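Local coordinates for protein DyP-type peroxidase (Pleurotus ostreatus PC15, PDB 6FSK) that uses heme b for peroxidase activity and, as a fungal dye-decolorizing peroxidase, probably couples reduction of hydrogen peroxide to oxidation of dyes and Mn(II), at residues A277-R282 with D428-Q433; D253-S258 with I454-Q459; T333-D338 with P404-N409. The protein carries 1 engineered substitution. All blocks are in the same frame, centred on the assembly; numbering follows the deposited sequence.

Contact 1 (A277-R282 with D428-Q433). With HEM (protoporphyrin IX containing Fe), chain C.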
loop_
_atom_site.group_PDB
_atom_site.type_symbol
_atom_site.label_atom_id
_atom_site.label_comp_id
_atom_site.label_asym_id
_atom_site.label_seq_id
_atom_site.Cartn_x
_atom_site.Cartn_y
_atom_site.Cartn_z
ATOM N N ALA A 277 1.525 5.583 18.998
ATOM C CA ALA A 277 2.741 4.853 18.628
ATOM C C ALA A 277 2.551 3.364 18.722
ATOM O O ALA A 277 3.016 2.584 17.891
ATOM C CB ALA A 277 3.931 5.303 19.474
ATOM N N ARG A 278 1.821 2.948 19.758
ATOM C CA ARG A 278 1.564 1.512 20.020
ATOM C C ARG A 278 0.538 0.927 19.047
ATOM O O ARG A 278 0.659 -0.251 18.683
ATOM C CB ARG A 278 1.273 1.285 21.491
ATOM C CG ARG A 278 2.469 1.509 22.376
ATOM C CD ARG A 278 2.212 1.271 23.816
ATOM N NE ARG A 278 1.739 -0.123 24.128
ATOM C CZ ARG A 278 2.540 -1.161 24.460
ATOM N NH1 ARG A 278 3.885 -1.056 24.372
ATOM N NH2 ARG A 278 2.033 -2.325 24.853
ATOM N N ILE A 279 -0.382 1.735 18.557
ATOM C CA ILE A 279 -1.341 1.293 17.566
ATOM C C ILE A 279 -0.622 1.125 16.200
ATOM O O ILE A 279 -0.977 0.250 15.432
ATOM C CB ILE A 279 -2.506 2.312 17.435
ATOM C CG1 ILE A 279 -3.447 1.984 18.630
ATOM C CG2 ILE A 279 -3.151 2.246 16.052
ATOM C CD1 ILE A 279 -4.492 3.048 18.781
ATOM N N VAL A 280 0.340 1.984 15.895
ATOM C CA VAL A 280 1.023 1.910 14.591
ATOM C C VAL A 280 2.166 0.932 14.622
ATOM O O VAL A 280 2.392 0.153 13.688
ATOM C CB VAL A 280 1.511 3.311 14.201
ATOM C CG1 VAL A 280 2.354 3.222 12.918
ATOM C CG2 VAL A 280 0.318 4.211 13.987
ATOM N N GLY A 281 2.920 0.932 15.704
ATOM C CA GLY A 281 4.226 0.232 15.812
ATOM C C GLY A 281 5.433 1.124 15.674
ATOM O O GLY A 281 6.558 0.598 15.830
ATOM N N ARG A 282 5.182 2.412 15.439
ATOM C CA ARG A 282 6.226 3.428 15.377
ATOM C C ARG A 282 5.724 4.693 15.930
ATOM O O ARG A 282 4.527 4.967 15.797
ATOM C CB ARG A 282 6.722 3.671 13.913
ATOM C CG ARG A 282 7.334 2.504 13.173
ATOM C CD ARG A 282 7.748 2.856 11.767
ATOM N NE ARG A 282 8.301 1.717 11.087
ATOM C CZ ARG A 282 9.583 1.326 11.158
ATOM N NH1 ARG A 282 10.523 2.062 11.736
ATOM N NH2 ARG A 282 9.954 0.249 10.550
ATOM N N ASP A 428 -6.320 -4.681 13.680
ATOM C CA ASP A 428 -5.442 -3.609 13.270
ATOM C C ASP A 428 -6.307 -2.340 13.330
ATOM O O ASP A 428 -7.392 -2.286 12.713
ATOM C CB ASP A 428 -5.003 -3.880 11.856
ATOM C CG ASP A 428 -4.134 -2.822 11.285
ATOM O OD1 ASP A 428 -4.435 -1.586 11.402
ATOM O OD2 ASP A 428 -3.095 -3.186 10.615
ATOM N N ALA A 429 -5.933 -1.369 14.163
ATOM C CA ALA A 429 -6.799 -0.213 14.372
ATOM C C ALA A 429 -6.645 0.831 13.321
ATOM O O ALA A 429 -7.394 1.804 13.272
ATOM C CB ALA A 429 -6.536 0.377 15.762
ATOM N N ILE A 430 -5.713 0.655 12.432
ATOM C CA ILE A 430 -5.579 1.592 11.308
ATOM C C ILE A 430 -6.427 1.123 10.121
ATOM O O ILE A 430 -7.241 1.842 9.596
ATOM C CB ILE A 430 -4.096 1.779 10.896
ATOM C CG1 ILE A 430 -3.273 2.228 12.067
ATOM C CG2 ILE A 430 -3.970 2.701 9.701
ATOM C CD1 ILE A 430 -3.609 3.585 12.616
ATOM N N ILE A 431 -6.245 -0.116 9.715
ATOM C CA ILE A 431 -6.898 -0.663 8.527
ATOM C C ILE A 431 -7.837 -1.844 8.745
ATOM O O ILE A 431 -8.512 -2.265 7.823
ATOM C CB ILE A 431 -5.875 -1.074 7.397
ATOM C CG1 ILE A 431 -4.952 -2.213 7.874
ATOM C CG2 ILE A 431 -5.018 0.063 6.956
ATOM C CD1 ILE A 431 -4.286 -3.015 6.811
ATOM N N GLY A 432 -7.849 -2.410 9.947
ATOM C CA GLY A 432 -8.711 -3.626 10.127
ATOM C C GLY A 432 -10.184 -3.343 9.957
ATOM O O GLY A 432 -10.654 -2.282 10.473
ATOM N N GLN A 433 -10.914 -4.170 9.223
ATOM C CA GLN A 433 -12.321 -3.954 8.965
ATOM C C GLN A 433 -13.084 -5.145 9.432
ATOM O O GLN A 433 -12.601 -6.313 9.327
ATOM C CB GLN A 433 -12.560 -3.790 7.456
ATOM C CG GLN A 433 -11.910 -2.548 6.922
ATOM C CD GLN A 433 -12.359 -2.149 5.516
ATOM O OE1 GLN A 433 -12.946 -1.050 5.333
ATOM N NE2 GLN A 433 -12.134 -3.027 4.559
HETATM C CHA HEM C . 3.592 0.202 7.222
HETATM C CHB HEM C . 0.336 3.731 7.649
HETATM C CHC HEM C . -2.662 1.215 4.846
HETATM C CHD HEM C . 0.471 -2.476 4.662
HETATM C C1A HEM C . 2.999 1.407 7.599
HETATM C C2A HEM C . 3.598 2.427 8.402
HETATM C C3A HEM C . 2.716 3.434 8.484
HETATM C C4A HEM C . 1.538 2.998 7.798
HETATM C CMA HEM C . 2.868 4.691 9.270
HETATM C CAA HEM C . 4.970 2.334 9.051
HETATM C CBA HEM C . 6.155 2.906 8.283
HETATM C CGA HEM C . 6.514 2.093 7.068
HETATM O O1A HEM C . 7.110 1.021 7.190
HETATM O O2A HEM C . 6.211 2.560 5.941
HETATM C C1B HEM C . -0.806 3.379 6.925
HETATM C C2B HEM C . -1.938 4.164 6.728
HETATM C C3B HEM C . -2.803 3.506 5.911
HETATM C C4B HEM C . -2.139 2.225 5.631
HETATM C CMB HEM C . -2.197 5.513 7.351
HETATM C CAB HEM C . -4.146 3.822 5.377
HETATM C CBB HEM C . -4.610 5.048 5.278
HETATM C C1C HEM C . -2.179 -0.032 4.592
HETATM C C2C HEM C . -2.775 -1.097 3.904
HETATM C C3C HEM C . -1.925 -2.163 3.860
HETATM C C4C HEM C . -0.707 -1.721 4.495
HETATM C CMC HEM C . -4.146 -1.027 3.287
HETATM C CAC HEM C . -2.065 -3.553 3.346
HETATM C CBC HEM C . -3.245 -4.200 3.251
HETATM C C1D HEM C . 1.611 -1.988 5.307
HETATM C C2D HEM C . 2.880 -2.779 5.286
HETATM C C3D HEM C . 3.772 -1.976 5.983
HETATM C C4D HEM C . 3.011 -0.823 6.435
HETATM C CMD HEM C . 3.154 -4.075 4.635
HETATM C CAD HEM C . 5.220 -2.286 6.345
HETATM C CBD HEM C . 5.354 -3.103 7.591
HETATM C CGD HEM C . 6.788 -3.501 7.844
HETATM O O1D HEM C . 7.180 -3.244 9.009
HETATM O O2D HEM C . 7.482 -3.917 6.939
HETATM N NA HEM C . 1.667 1.705 7.304
HETATM N NB HEM C . -0.968 2.173 6.328
HETATM N NC HEM C . -0.928 -0.494 5.070
HETATM N ND HEM C . 1.729 -0.892 6.058
HETATM FE FE HEM C . 0.362 0.590 6.263
HETATM O O HOH W 1 -3.324 -1.396 15.293
#
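I430, the residue that I279 leans on, also lies with its neighbour I431 over one face of the heme, the side of the axial ligand H329. I430 CG2 sits 3.9 Å from C2B of the porphyrin, and I431 CG2 comes to 3.4 Å from the meso carbon CHC. At the rim V280 packs its CG1 against the heme methyl CMA, while R282 runs its CD and NE along the propionate carbon CBA. The second flat group is the carboxylate of D428: I430 N meets OD1 at 2.8 Å nearly in line with the C-O bond, though that hydrogen bond is bent (138°), whereas I431 N reaches the same oxygen at 2.9 Å from 54° above the carboxylate plane in a straight bond (171°). The first is an Asx turn, both together an Asx motif; with the backbone bond from G432 N to D428 O they hold the turn whose isoleucines face the porphyrin. D428 OD2 takes a hydrogen bond from H329 ND1, giving the proximal His-Asp pair familiar from heme peroxidases.

Between the segments everything direct is apolar. The first torsion of I279 swings CG2 away from the backbone N toward the loop, where it touches I430 CD1 at 3.7 Å and A429 CB at 3.9 Å. I430 can serve two neighbours because its branches part: CG2 turns to the heme, and CG1 carries CD1 back to the helix, where V280 CG2 is a looser partner. A single water joins the backbones, donating to I279 O at 2.9 Å and accepting from A429 N at 2.8 Å. Helix 268-280 stops at V280, and G281 follows with positive phi. Backbone hydrogen bonds pair I279 with H329 and V280 with I330 of helix 329-333, and A401 of helix 393-401 touches D428 and I431.

Contact 2 (D253-S258 with I454-Q459)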
loop_
_atom_site.group_PDB
_atom_site.type_symbol
_atom_site.label_atom_id
_atom_site.label_comp_id
_atom_site.label_asym_id
_atom_site.label_seq_id
_atom_site.Cartn_x
_atom_site.Cartn_y
_atom_site.Cartn_z
ATOM N N ASP A 253 -7.238 11.744 16.275
ATOM C CA ASP A 253 -6.598 12.559 17.313
ATOM C C ASP A 253 -7.494 12.609 18.583
ATOM O O ASP A 253 -6.974 12.458 19.681
ATOM C CB ASP A 253 -6.329 13.960 16.851
ATOM C CG ASP A 253 -5.207 14.083 15.816
ATOM O OD1 ASP A 253 -4.398 13.213 15.609
ATOM O OD2 ASP A 253 -5.233 15.186 15.201
ATOM N N ASP A 254 -8.764 12.779 18.417
ATOM C CA ASP A 254 -9.779 12.747 19.548
ATOM C C ASP A 254 -9.769 11.394 20.296
ATOM O O ASP A 254 -9.658 11.328 21.563
ATOM C CB ASP A 254 -11.121 13.141 18.969
ATOM C CG ASP A 254 -12.247 13.178 19.945
ATOM O OD1 ASP A 254 -12.024 13.212 21.192
ATOM O OD2 ASP A 254 -13.407 13.208 19.501
ATOM N N PHE A 255 -9.805 10.294 19.522
ATOM C CA PHE A 255 -9.603 8.981 20.083
ATOM C C PHE A 255 -8.401 8.882 20.981
ATOM O O PHE A 255 -8.480 8.414 22.117
ATOM C CB PHE A 255 -9.542 7.963 18.950
ATOM C CG PHE A 255 -9.235 6.596 19.422
ATOM C CD1 PHE A 255 -10.194 5.910 20.157
ATOM C CD2 PHE A 255 -7.991 6.043 19.216
ATOM C CE1 PHE A 255 -9.921 4.618 20.616
ATOM C CE2 PHE A 255 -7.714 4.718 19.703
ATOM C CZ PHE A 255 -8.686 4.061 20.374
ATOM N N LEU A 256 -7.250 9.267 20.479
ATOM C CA LEU A 256 -5.997 9.171 21.254
ATOM C C LEU A 256 -6.093 10.044 22.504
ATOM O O LEU A 256 -5.783 9.583 23.600
ATOM C CB LEU A 256 -4.756 9.541 20.435
ATOM C CG LEU A 256 -4.457 8.700 19.227
ATOM C CD1 LEU A 256 -3.148 9.237 18.632
ATOM C CD2 LEU A 256 -4.332 7.247 19.537
ATOM N N GLU A 257 -6.556 11.284 22.356
ATOM C CA GLU A 257 -6.704 12.182 23.477
ATOM C C GLU A 257 -7.635 11.645 24.531
ATOM O O GLU A 257 -7.441 11.967 25.740
ATOM C CB GLU A 257 -7.306 13.489 22.971
ATOM C CG GLU A 257 -6.411 14.421 22.287
ATOM C CD GLU A 257 -7.173 15.628 21.686
ATOM O OE1 GLU A 257 -8.417 15.864 21.874
ATOM O OE2 GLU A 257 -6.423 16.362 21.038
ATOM N N SER A 258 -8.605 10.870 24.118
ATOM C CA SER A 258 -9.682 10.372 25.022
ATOM C C SER A 258 -9.270 9.081 25.706
ATOM O O SER A 258 -9.925 8.616 26.619
ATOM C CB SER A 258 -10.962 10.214 24.256
ATOM O OG SER A 258 -11.419 11.438 23.749
ATOM N N ILE A 454 -9.468 -1.805 24.212
ATOM C CA ILE A 454 -10.181 -0.571 23.914
ATOM C C ILE A 454 -11.119 -0.936 22.801
ATOM O O ILE A 454 -10.735 -1.490 21.761
ATOM C CB ILE A 454 -9.249 0.555 23.432
ATOM C CG1 ILE A 454 -8.227 0.901 24.506
ATOM C CG2 ILE A 454 -10.103 1.798 23.053
ATOM C CD1 ILE A 454 -7.100 1.810 24.095
ATOM N N THR A 455 -12.372 -0.513 22.976
ATOM C CA THR A 455 -13.365 -0.672 22.006
ATOM C C THR A 455 -13.321 0.533 21.074
ATOM O O THR A 455 -13.460 1.669 21.536
ATOM C CB THR A 455 -14.785 -0.869 22.607
ATOM O OG1 THR A 455 -14.772 -2.069 23.431
ATOM C CG2 THR A 455 -15.736 -1.098 21.549
ATOM N N LEU A 456 -13.073 0.339 19.765
ATOM C CA LEU A 456 -12.883 1.474 18.897
ATOM C C LEU A 456 -14.155 2.232 18.609
ATOM O O LEU A 456 -15.246 1.659 18.577
ATOM C CB LEU A 456 -12.180 1.041 17.603
ATOM C CG LEU A 456 -10.819 0.350 17.802
ATOM C CD1 LEU A 456 -10.321 -0.231 16.468
ATOM C CD2 LEU A 456 -9.804 1.349 18.327
ATOM N N PRO A 457 -14.059 3.521 18.323
ATOM C CA PRO A 457 -15.245 4.284 17.985
ATOM C C PRO A 457 -15.901 3.745 16.736
ATOM O O PRO A 457 -15.199 3.243 15.857
ATOM C CB PRO A 457 -14.695 5.711 17.702
ATOM C CG PRO A 457 -13.291 5.714 18.093
ATOM C CD PRO A 457 -12.821 4.315 18.346
ATOM N N ASP A 458 -17.207 3.876 16.589
ATOM C CA ASP A 458 -17.879 3.214 15.501
ATOM C C ASP A 458 -17.466 3.752 14.121
ATOM O O ASP A 458 -17.403 2.985 13.153
ATOM C CB ASP A 458 -19.378 3.275 15.674
ATOM C CG ASP A 458 -19.861 2.278 16.744
ATOM O OD1 ASP A 458 -19.001 1.666 17.534
ATOM O OD2 ASP A 458 -21.090 2.091 16.696
ATOM N N GLN A 459 -17.131 5.029 14.092
ATOM C CA GLN A 459 -16.473 5.581 12.857
ATOM C C GLN A 459 -15.000 5.098 12.769
ATOM O O GLN A 459 -14.130 5.533 13.498
ATOM C CB GLN A 459 -16.555 7.078 12.847
ATOM C CG GLN A 459 -15.831 7.823 11.692
ATOM C CD GLN A 459 -16.394 7.461 10.365
ATOM O OE1 GLN A 459 -17.586 7.766 10.060
ATOM N NE2 GLN A 459 -15.625 6.718 9.584
#
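F255, on helix 249-258, reaches across to I454, L456 and P457, where a small two-stranded antiparallel sheet (441-443 with 453-455) runs out into loop within this DyP-type peroxidase. Its CB points at that segment, and CG anti to the backbone nitrogen (chi1 176°) carries the ring out to the three side chains, which meet it along CD1, CE1 and CZ. The near ortho carbon, CD1, rests against P457, 3.6 Å from CD and almost as close to CG; the two side chains cross at about a right angle, and the proline comes to the ring obliquely, neither over its face nor at its edge. One atom further, CE1 touches P457 CD again and meets I454 CG2 at 3.7 Å, the methyl lying at the ring edge near its plane. The tip, CZ, abuts L456 CD2 at 3.6 Å, with I454 CG2 close by as well.

This is a wholly apolar seam, without a hydrogen bond across it. F461 brings its own ring to F255 with the planes at about 50°, and L275 of helix 268-280 touches both F255 and I454, so a second helix joins the cluster. Backbone hydrogen bonds of I454 with I442 and of L456 with R440 hold the receiving segment. On the helix itself, D254 O accepts twice, from S258 N and from S258 OG, the hydroxyl lying 2.8 Å from D254 O and 44° out of the carbonyl plane.

Contact 3 (T333-D338 with P404-N409). With HEM (protoporphyrin IX containing Fe), chain C.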
loop_
_atom_site.group_PDB
_atom_site.type_symbol
_atom_site.label_atom_id
_atom_site.label_comp_id
_atom_site.label_asym_id
_atom_site.label_seq_id
_atom_site.Cartn_x
_atom_site.Cartn_y
_atom_site.Cartn_z
ATOM N N THR A 333 0.871 -6.405 9.496
ATOM C CA THR A 333 1.076 -6.382 8.063
ATOM C C THR A 333 2.430 -6.974 7.634
ATOM O O THR A 333 2.494 -7.523 6.563
ATOM C CB THR A 333 0.916 -4.963 7.479
ATOM O OG1 THR A 333 1.894 -4.100 8.061
ATOM C CG2 THR A 333 -0.540 -4.411 7.642
ATOM N N TYR A 334 3.395 -6.955 8.516
ATOM C CA TYR A 334 4.631 -7.732 8.321
ATOM C C TYR A 334 4.994 -8.350 9.682
ATOM O O TYR A 334 5.667 -7.729 10.516
ATOM C CB TYR A 334 5.771 -6.900 7.789
ATOM C CG TYR A 334 7.088 -7.654 7.623
ATOM C CD1 TYR A 334 7.120 -8.970 7.338
ATOM C CD2 TYR A 334 8.281 -6.957 7.715
ATOM C CE1 TYR A 334 8.362 -9.627 7.217
ATOM C CE2 TYR A 334 9.478 -7.579 7.580
ATOM C CZ TYR A 334 9.505 -8.903 7.305
ATOM O OH TYR A 334 10.788 -9.510 7.244
ATOM N N PRO A 335 4.601 -9.596 9.883
ATOM C CA PRO A 335 4.773 -10.237 11.231
ATOM C C PRO A 335 6.189 -10.506 11.684
ATOM O O PRO A 335 6.406 -10.807 12.869
ATOM C CB PRO A 335 3.974 -11.543 11.089
ATOM C CG PRO A 335 2.887 -11.184 10.116
ATOM C CD PRO A 335 3.575 -10.320 9.104
ATOM N N ARG A 336 7.158 -10.468 10.773
ATOM C CA ARG A 336 8.544 -10.787 11.156
ATOM C C ARG A 336 8.626 -12.106 11.910
ATOM O O ARG A 336 8.052 -13.132 11.485
ATOM C CB ARG A 336 9.231 -9.603 11.876
ATOM C CG ARG A 336 9.080 -8.285 11.040
ATOM C CD ARG A 336 9.895 -7.132 11.598
ATOM N NE ARG A 336 9.502 -5.880 10.951
ATOM C CZ ARG A 336 10.321 -4.951 10.534
ATOM N NH1 ARG A 336 11.618 -5.015 10.805
ATOM N NH2 ARG A 336 9.825 -3.934 9.841
ATOM N N ASN A 337 9.373 -12.125 13.024
ATOM C CA ASN A 337 9.553 -13.414 13.722
ATOM C C ASN A 337 8.304 -13.980 14.321
ATOM O O ASN A 337 8.247 -15.194 14.650
ATOM C CB ASN A 337 10.531 -13.260 14.850
ATOM C CG ASN A 337 11.916 -13.226 14.432
ATOM O OD1 ASN A 337 12.217 -13.289 13.289
ATOM N ND2 ASN A 337 12.831 -13.232 15.439
ATOM N N ASP A 338 7.225 -13.200 14.395
ATOM C CA ASP A 338 6.000 -13.839 14.892
ATOM C C ASP A 338 5.669 -15.089 14.071
ATOM O O ASP A 338 5.208 -16.118 14.636
ATOM C CB ASP A 338 4.822 -12.899 14.857
ATOM C CG ASP A 338 4.868 -11.815 15.886
ATOM O OD1 ASP A 338 5.764 -11.738 16.737
ATOM O OD2 ASP A 338 3.899 -10.980 15.830
ATOM N N PRO A 404 -9.198 -10.836 14.455
ATOM C CA PRO A 404 -8.874 -10.456 15.850
ATOM C C PRO A 404 -8.029 -11.441 16.619
ATOM O O PRO A 404 -7.382 -11.088 17.567
ATOM C CB PRO A 404 -10.266 -10.246 16.499
ATOM C CG PRO A 404 -11.188 -10.945 15.655
ATOM C CD PRO A 404 -10.653 -10.917 14.249
ATOM N N ASN A 405 -8.026 -12.698 16.151
ATOM C CA ASN A 405 -7.196 -13.673 16.815
ATOM C C ASN A 405 -5.795 -13.800 16.264
ATOM O O ASN A 405 -4.971 -14.474 16.858
ATOM C CB ASN A 405 -7.865 -15.033 16.819
ATOM C CG ASN A 405 -9.134 -15.016 17.603
ATOM O OD1 ASN A 405 -9.089 -14.780 18.795
ATOM N ND2 ASN A 405 -10.224 -15.142 16.933
ATOM N N PHE A 406 -5.508 -13.112 15.147
ATOM C CA PHE A 406 -4.166 -13.153 14.558
ATOM C C PHE A 406 -3.193 -12.221 15.310
ATOM O O PHE A 406 -3.584 -11.063 15.535
ATOM C CB PHE A 406 -4.206 -12.775 13.058
ATOM C CG PHE A 406 -2.857 -12.805 12.423
ATOM C CD1 PHE A 406 -2.297 -14.021 12.092
ATOM C CD2 PHE A 406 -2.059 -11.695 12.317
ATOM C CE1 PHE A 406 -1.014 -14.147 11.543
ATOM C CE2 PHE A 406 -0.763 -11.763 11.841
ATOM C CZ PHE A 406 -0.228 -12.994 11.436
ATOM N N PRO A 407 -1.988 -12.639 15.718
ATOM C CA PRO A 407 -1.275 -13.815 15.272
ATOM C C PRO A 407 -1.291 -14.975 16.290
ATOM O O PRO A 407 -0.605 -15.969 16.089
ATOM C CB PRO A 407 0.160 -13.321 15.213
ATOM C CG PRO A 407 0.232 -12.347 16.284
ATOM C CD PRO A 407 -1.095 -11.619 16.257
ATOM N N VAL A 408 -2.122 -14.883 17.297
ATOM C CA VAL A 408 -2.202 -15.947 18.297
ATOM C C VAL A 408 -2.683 -17.251 17.658
ATOM O O VAL A 408 -2.170 -18.360 17.934
ATOM C CB VAL A 408 -3.080 -15.507 19.531
ATOM C CG1 VAL A 408 -3.345 -16.734 20.417
ATOM C CG2 VAL A 408 -2.355 -14.408 20.304
ATOM N N ASN A 409 -3.722 -17.162 16.836
ATOM C CA ASN A 409 -4.346 -18.304 16.190
ATOM C C ASN A 409 -3.275 -19.066 15.354
ATOM O O ASN A 409 -3.088 -20.286 15.451
ATOM C CB ASN A 409 -5.569 -17.895 15.371
ATOM C CG ASN A 409 -5.343 -16.821 14.283
ATOM O OD1 ASN A 409 -4.262 -16.271 14.114
ATOM N ND2 ASN A 409 -6.453 -16.456 13.572
HETATM C CHA HEM C . 3.592 0.202 7.222
HETATM C CHB HEM C . 0.336 3.731 7.649
HETATM C CHC HEM C . -2.662 1.215 4.846
HETATM C CHD HEM C . 0.471 -2.476 4.662
HETATM C C1A HEM C . 2.999 1.407 7.599
HETATM C C2A HEM C . 3.598 2.427 8.402
HETATM C C3A HEM C . 2.716 3.434 8.484
HETATM C C4A HEM C . 1.538 2.998 7.798
HETATM C CMA HEM C . 2.868 4.691 9.270
HETATM C CAA HEM C . 4.970 2.334 9.051
HETATM C CBA HEM C . 6.155 2.906 8.283
HETATM C CGA HEM C . 6.514 2.093 7.068
HETATM O O1A HEM C . 7.110 1.021 7.190
HETATM O O2A HEM C . 6.211 2.560 5.941
HETATM C C1B HEM C . -0.806 3.379 6.925
HETATM C C2B HEM C . -1.938 4.164 6.728
HETATM C C3B HEM C . -2.803 3.506 5.911
HETATM C C4B HEM C . -2.139 2.225 5.631
HETATM C CMB HEM C . -2.197 5.513 7.351
HETATM C CAB HEM C . -4.146 3.822 5.377
HETATM C CBB HEM C . -4.610 5.048 5.278
HETATM C C1C HEM C . -2.179 -0.032 4.592
HETATM C C2C HEM C . -2.775 -1.097 3.904
HETATM C C3C HEM C . -1.925 -2.163 3.860
HETATM C C4C HEM C . -0.707 -1.721 4.495
HETATM C CMC HEM C . -4.146 -1.027 3.287
HETATM C CAC HEM C . -2.065 -3.553 3.346
HETATM C CBC HEM C . -3.245 -4.200 3.251
HETATM C C1D HEM C . 1.611 -1.988 5.307
HETATM C C2D HEM C . 2.880 -2.779 5.286
HETATM C C3D HEM C . 3.772 -1.976 5.983
HETATM C C4D HEM C . 3.011 -0.823 6.435
HETATM C CMD HEM C . 3.154 -4.075 4.635
HETATM C CAD HEM C . 5.220 -2.286 6.345
HETATM C CBD HEM C . 5.354 -3.103 7.591
HETATM C CGD HEM C . 6.788 -3.501 7.844
HETATM O O1D HEM C . 7.180 -3.244 9.009
HETATM O O2D HEM C . 7.482 -3.917 6.939
HETATM N NA HEM C . 1.667 1.705 7.304
HETATM N NB HEM C . -0.968 2.173 6.328
HETATM N NC HEM C . -0.928 -0.494 5.070
HETATM N ND HEM C . 1.729 -0.892 6.058
HETATM FE FE HEM C . 0.362 0.590 6.263
#
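P335 CG meets the edge of the F406 ring, 3.8 Å from CZ and near the ring plane, with the two side chains crossing at about a right angle. Alongside, D338 OD2 lies 3.9 Å from P407 CG, a plain van der Waals touch; the same OD2 forms a salt bridge with R331 NE. P407 in turn covers one face of F406, its CB 3.7 Å above the ring centre; the peptide bond between the two is cis, which folds the proline back over the ring beside it. W400 stacks on F406 too.

P407 is the N-cap residue of helix 408-412, and R336 holds the same position before helix 337-340, so the contact joins the starts of two helices, the second of which follows a loop that borders the heme. From the R336 guanidinium edge, NH2 gives a hydrogen bond of 2.9 Å to propionate oxygen O1D of the heme (160° at the hydrogen). R336 CG lies 3.5 Å above the Y334 ring plane, offset toward the rim. Further out, N308 OD1 and F310 O accept from R336, and K332 NZ donates to F406 O.

Overall arrangement
Contact 1 is the hub: its centre lies 12 Å from that of contact 2 and 13 Å from that of contact 3, whereas contacts 2 and 3, 23 Å apart, do not touch. Toward contact 2, I279 CD1 packs on F255 CE2 at 3.7 Å and A429 CB on L456 CD1 at 3.9 Å, so the apolar side chains of the two contacts run together. Toward contact 3, I431 CD1 touches T333 CG2 at 4.1 Å, and R282 and R336 gather at the propionate edge. Contacts 1 and 3 both touch the heme; the side chain of F255 is about 13 Å from it. The chain loop closed by contact 2 contains contact 1, whose loop contains contact 3.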